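PDB 4AMM: DynE8 from Micromonospora chersina, which is an iterative enediyne polyketide synthase of dynemicin biosynthesis, represented here by its acyltransferase domain, which probably loads acyl units for chain extension. Local coordinates for residues Ala220-Ala234 with Glu253-Ile266. Numbering follows the deposited sequence. Where two conformers were deposited one is given.
Sequences ADLAAARELAAGTGA and ELDRVAEAARHAGI
L228 enters helix 253-264 as a knob into a hole formed by V257, A260, A261 and A264. Its CG stands anti to the carbonyl carbon (chi1 -66°), and its two methyls divide the work: CD2 lies over the backbone of A260, 3.6 Å from A260 O, while CD1 meets I266 CD1 tip to tip at 3.6 Å. I266 also turns CG2 to A220 CB (3.8 Å), closing the apolar patch just past the Schellman turn at G265. The helix axes come within 9.3 Å at a steep 117° crossing, a closeness consistent with the alanines on both helices. At the other end V257 crosses T232 at about a right angle, and V257 CG2 touches both T232 OG1 and A234 CB, which lie to the same side of it; the contact with A234 CB is tight at 3.5 Å. T232 slides past R256 in the opposite direction, its CB and CG2 against R256 CB. The extended R256 chain then doubles as a donor: NH1 reaches T232 O at 2.8 Å, with the oxygen in the guanidinium plane but the donor above the carbonyl plane. With chi1 at 68°, T232 OG1 sits between its own N and C, where it donates to A229 O and accepts from A234 N in an ST turn. Replacing T232 by alanine removes OG1 and CG2, which would probably leave A234 N without that acceptor, the loop after helix 222-229 freer to move and part of V257 CG2 uncovered. A water bridges G233 O and E253 OE2, while E253 OE1 takes T250 N. L228, V257 and L254 also rest on strand 213-218, so the contact joins two helices packed on one face of a mixed sheet, the ferredoxin-like small subdomain characteristic of acyltransferases of this family.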
loop_
_atom_site.group_PDB
_atom_site.type_symbol
_atom_site.label_atom_id
_atom_site.label_comp_id
_atom_site.label_asym_id
_atom_site.label_seq_id
_atom_site.Cartn_x
_atom_site.Cartn_y
_atom_site.Cartn_z
ATOM N N ALA A 220 -12.120 15.891 -5.453
ATOM C CA ALA A 220 -13.088 15.815 -6.533
ATOM C C ALA A 220 -12.758 14.558 -7.357
ATOM O O ALA A 220 -11.675 13.957 -7.213
ATOM C CB ALA A 220 -12.956 17.067 -7.439
ATOM N N ASP A 221 -13.723 14.154 -8.200
ATOM C CA ASP A 221 -13.543 13.019 -9.063
ATOM C C ASP A 221 -12.924 13.351 -10.401
ATOM O O ASP A 221 -12.665 14.515 -10.716
ATOM C CB ASP A 221 -14.845 12.215 -9.200
ATOM C CG ASP A 221 -15.937 12.940 -9.916
ATOM O OD1 ASP A 221 -15.797 13.868 -10.695
ATOM O OD2 ASP A 221 -17.110 12.499 -9.730
ATOM N N LEU A 222 -12.697 12.327 -11.214
ATOM C CA LEU A 222 -11.980 12.528 -12.491
ATOM C C LEU A 222 -12.733 13.490 -13.423
ATOM O O LEU A 222 -12.110 14.402 -14.004
ATOM C CB LEU A 222 -11.772 11.143 -13.115
ATOM C CG LEU A 222 -11.065 11.181 -14.498
ATOM C CD1 LEU A 222 -9.632 11.638 -14.366
ATOM C CD2 LEU A 222 -11.050 9.798 -15.059
ATOM N N ALA A 223 -14.022 13.323 -13.582
ATOM C CA ALA A 223 -14.770 14.260 -14.439
ATOM C C ALA A 223 -14.719 15.682 -13.907
ATOM O O ALA A 223 -14.590 16.635 -14.700
ATOM C CB ALA A 223 -16.224 13.864 -14.471
ATOM N N ALA A 224 -14.801 15.873 -12.568
ATOM C CA ALA A 224 -14.751 17.210 -12.090
ATOM C C ALA A 224 -13.357 17.769 -12.330
ATOM O O ALA A 224 -13.240 18.993 -12.649
ATOM C CB ALA A 224 -15.109 17.215 -10.605
ATOM N N ALA A 225 -12.316 16.971 -12.126
ATOM C CA ALA A 225 -10.959 17.451 -12.407
ATOM C C ALA A 225 -10.746 17.870 -13.840
ATOM O O ALA A 225 -10.104 18.866 -14.142
ATOM C CB ALA A 225 -9.951 16.426 -12.038
ATOM N N ARG A 226 -11.266 17.052 -14.758
ATOM C CA ARG A 226 -11.131 17.358 -16.175
ATOM C C ARG A 226 -11.901 18.554 -16.552
ATOM O O ARG A 226 -11.469 19.334 -17.409
ATOM C CB ARG A 226 -11.562 16.115 -17.012
ATOM C CG ARG A 226 -10.494 15.022 -16.978
ATOM C CD ARG A 226 -9.809 14.896 -18.388
ATOM N NE ARG A 226 -8.611 14.074 -18.361
ATOM C CZ ARG A 226 -8.583 12.750 -18.296
ATOM N NH1 ARG A 226 -9.730 12.016 -18.219
ATOM N NH2 ARG A 226 -7.377 12.144 -18.282
ATOM N N GLU A 227 -13.061 18.795 -15.927
ATOM C CA GLU A 227 -13.773 20.081 -16.170
ATOM C C GLU A 227 -12.983 21.303 -15.658
ATOM O O GLU A 227 -12.849 22.286 -16.394
ATOM C CB GLU A 227 -15.137 20.007 -15.479
ATOM C CG GLU A 227 -16.022 21.259 -15.743
ATOM C CD GLU A 227 -17.220 21.321 -14.793
ATOM O OE1 GLU A 227 -18.205 20.631 -15.073
ATOM O OE2 GLU A 227 -17.171 22.059 -13.765
ATOM N N LEU A 228 -12.374 21.196 -14.477
ATOM C CA LEU A 228 -11.574 22.308 -13.961
ATOM C C LEU A 228 -10.332 22.557 -14.811
ATOM O O LEU A 228 -9.899 23.717 -14.997
ATOM C CB LEU A 228 -11.119 22.062 -12.500
ATOM C CG LEU A 228 -12.201 22.002 -11.426
ATOM C CD1 LEU A 228 -11.661 21.609 -10.035
ATOM C CD2 LEU A 228 -12.866 23.379 -11.290
ATOM N N ALA A 229 -9.729 21.483 -15.311
ATOM C CA ALA A 229 -8.489 21.590 -16.058
ATOM C C ALA A 229 -8.693 21.954 -17.535
ATOM O O ALA A 229 -7.709 22.301 -18.219
ATOM C CB ALA A 229 -7.698 20.277 -15.980
ATOM N N ALA A 230 -9.923 21.875 -18.037
ATOM C CA ALA A 230 -10.166 22.021 -19.483
ATOM C C ALA A 230 -9.761 23.396 -19.964
ATOM O O ALA A 230 -10.149 24.402 -19.358
ATOM C CB ALA A 230 -11.620 21.696 -19.818
ATOM N N GLY A 231 -8.879 23.442 -20.949
ATOM C CA GLY A 231 -8.429 24.696 -21.545
ATOM C C GLY A 231 -7.301 25.355 -20.728
ATOM O O GLY A 231 -6.773 26.398 -21.123
ATOM N N THR A 232 -6.929 24.786 -19.597
ATOM C CA THR A 232 -5.931 25.435 -18.695
ATOM C C THR A 232 -4.482 25.089 -19.030
ATOM O O THR A 232 -3.562 25.777 -18.606
ATOM C CB THR A 232 -6.108 25.102 -17.265
ATOM O OG1 THR A 232 -5.788 23.681 -17.029
ATOM C CG2 THR A 232 -7.484 25.426 -16.734
ATOM N N GLY A 233 -4.276 23.963 -19.756
ATOM C CA GLY A 233 -2.943 23.387 -19.900
ATOM C C GLY A 233 -2.581 22.353 -18.856
ATOM O O GLY A 233 -1.642 21.584 -19.113
ATOM N N ALA A 234 -3.241 22.376 -17.712
ATOM C CA ALA A 234 -2.947 21.303 -16.742
ATOM C C ALA A 234 -3.615 20.047 -17.165
ATOM O O ALA A 234 -4.629 20.067 -17.879
ATOM C CB ALA A 234 -3.511 21.753 -15.390
ATOM N N GLU A 253 -0.285 27.162 -15.347
ATOM C CA GLU A 253 -1.395 26.276 -15.591
ATOM C C GLU A 253 -2.107 25.871 -14.335
ATOM O O GLU A 253 -3.313 25.816 -14.299
ATOM C CB GLU A 253 -0.844 25.017 -16.337
ATOM C CG GLU A 253 -0.380 25.347 -17.797
ATOM C CD GLU A 253 0.435 24.279 -18.512
ATOM O OE1 GLU A 253 0.988 23.341 -17.900
ATOM O OE2 GLU A 253 0.580 24.427 -19.761
ATOM N N LEU A 254 -1.300 25.531 -13.342
ATOM C CA LEU A 254 -1.850 25.177 -12.020
ATOM C C LEU A 254 -2.628 26.340 -11.394
ATOM O O LEU A 254 -3.690 26.135 -10.810
ATOM C CB LEU A 254 -0.783 24.642 -11.086
ATOM C CG LEU A 254 -0.106 23.353 -11.596
ATOM C CD1 LEU A 254 0.925 23.043 -10.597
ATOM C CD2 LEU A 254 -1.119 22.229 -11.700
ATOM N N ASP A 255 -2.115 27.559 -11.610
ATOM C CA ASP A 255 -2.871 28.722 -11.085
ATOM C C ASP A 255 -4.242 28.885 -11.730
ATOM O O ASP A 255 -5.221 29.231 -11.047
ATOM C CB ASP A 255 -2.030 29.980 -11.357
ATOM C CG ASP A 255 -0.846 30.158 -10.386
ATOM O OD1 ASP A 255 -0.698 29.453 -9.350
ATOM O OD2 ASP A 255 -0.046 31.068 -10.728
ATOM N N ARG A 256 -4.401 28.529 -13.018
ATOM C CA ARG A 256 -5.701 28.532 -13.700
ATOM C C ARG A 256 -6.641 27.529 -13.042
ATOM O O ARG A 256 -7.848 27.790 -12.876
ATOM C CB ARG A 256 -5.601 28.309 -15.245
ATOM C CG ARG A 256 -4.702 29.368 -15.939
ATOM C CD ARG A 256 -4.416 28.921 -17.346
ATOM N NE ARG A 256 -3.463 29.825 -17.958
ATOM C CZ ARG A 256 -2.454 29.480 -18.701
ATOM N NH1 ARG A 256 -2.231 28.205 -19.001
ATOM N NH2 ARG A 256 -1.591 30.426 -19.127
ATOM N N VAL A 257 -6.115 26.336 -12.737
ATOM C CA VAL A 257 -6.991 25.345 -12.132
ATOM C C VAL A 257 -7.366 25.788 -10.721
ATOM O O VAL A 257 -8.486 25.552 -10.334
ATOM C CB VAL A 257 -6.217 23.957 -12.079
ATOM C CG1 VAL A 257 -7.089 22.880 -11.383
ATOM C CG2 VAL A 257 -5.868 23.427 -13.493
ATOM N N ALA A 258 -6.420 26.339 -9.980
ATOM C CA ALA A 258 -6.725 26.712 -8.594
ATOM C C ALA A 258 -7.820 27.791 -8.612
ATOM O O ALA A 258 -8.709 27.747 -7.752
ATOM C CB ALA A 258 -5.500 27.234 -7.902
ATOM N N GLU A 259 -7.772 28.747 -9.548
ATOM C CA GLU A 259 -8.847 29.755 -9.709
ATOM C C GLU A 259 -10.145 29.100 -9.983
ATOM O O GLU A 259 -11.163 29.429 -9.376
ATOM C CB GLU A 259 -8.608 30.649 -10.932
ATOM C CG GLU A 259 -7.569 31.711 -10.699
ATOM C CD GLU A 259 -7.289 32.428 -12.030
ATOM O OE1 GLU A 259 -8.292 32.788 -12.718
ATOM O OE2 GLU A 259 -6.100 32.483 -12.376
ATOM N N ALA A 260 -10.170 28.177 -10.964
ATOM C CA ALA A 260 -11.381 27.469 -11.341
ATOM C C ALA A 260 -11.939 26.698 -10.166
ATOM O O ALA A 260 -13.145 26.670 -9.959
ATOM C CB ALA A 260 -11.180 26.513 -12.576
ATOM N N ALA A 261 -11.067 26.053 -9.407
ATOM C CA ALA A 261 -11.499 25.212 -8.303
ATOM C C ALA A 261 -12.147 26.105 -7.222
ATOM O O ALA A 261 -13.223 25.748 -6.723
ATOM C CB ALA A 261 -10.323 24.432 -7.727
ATOM N N ARG A 262 -11.555 27.264 -6.934
ATOM C CA ARG A 262 -12.183 28.146 -5.956
ATOM C C ARG A 262 -13.555 28.628 -6.409
ATOM O O ARG A 262 -14.502 28.624 -5.598
ATOM C CB ARG A 262 -11.268 29.311 -5.622
ATOM C CG ARG A 262 -10.130 28.959 -4.731
ATOM C CD ARG A 262 -9.436 30.214 -4.163
ATOM N NE ARG A 262 -9.019 31.128 -5.225
ATOM C CZ ARG A 262 -7.866 31.048 -5.873
ATOM N NH1 ARG A 262 -6.984 30.095 -5.579
ATOM N NH2 ARG A 262 -7.604 31.921 -6.820
ATOM N N HIS A 263 -13.714 28.924 -7.703
ATOM C CA HIS A 263 -15.022 29.358 -8.242
ATOM C C HIS A 263 -16.083 28.265 -8.176
ATOM O O HIS A 263 -17.282 28.523 -7.894
ATOM C CB HIS A 263 -14.899 29.831 -9.684
ATOM C CG HIS A 263 -13.924 30.964 -9.872
ATOM N ND1 HIS A 263 -13.357 31.658 -8.814
ATOM C CD2 HIS A 263 -13.418 31.529 -11.002
ATOM C CE1 HIS A 263 -12.539 32.586 -9.283
ATOM N NE2 HIS A 263 -12.574 32.544 -10.607
ATOM N N ALA A 264 -15.663 27.024 -8.374
ATOM C CA ALA A 264 -16.546 25.886 -8.363
ATOM C C ALA A 264 -16.808 25.361 -6.957
ATOM O O ALA A 264 -17.608 24.430 -6.764
ATOM C CB ALA A 264 -15.953 24.760 -9.284
ATOM N N GLY A 265 -16.121 25.925 -5.975
ATOM C CA GLY A 265 -16.157 25.369 -4.631
ATOM C C GLY A 265 -15.516 23.960 -4.433
ATOM O O GLY A 265 -15.920 23.153 -3.557
ATOM N N ILE A 266 -14.457 23.689 -5.197
ATOM C CA ILE A 266 -13.688 22.450 -5.045
ATOM C C ILE A 266 -12.384 22.777 -4.309
ATOM O O ILE A 266 -11.721 23.768 -4.724
ATOM C CB ILE A 266 -13.434 21.807 -6.429
ATOM C CG1 ILE A 266 -14.777 21.324 -6.970
ATOM C CG2 ILE A 266 -12.421 20.624 -6.337
ATOM C CD1 ILE A 266 -14.683 20.673 -8.336
HETATM O O HOH W 1 -0.089 21.897 -21.340
#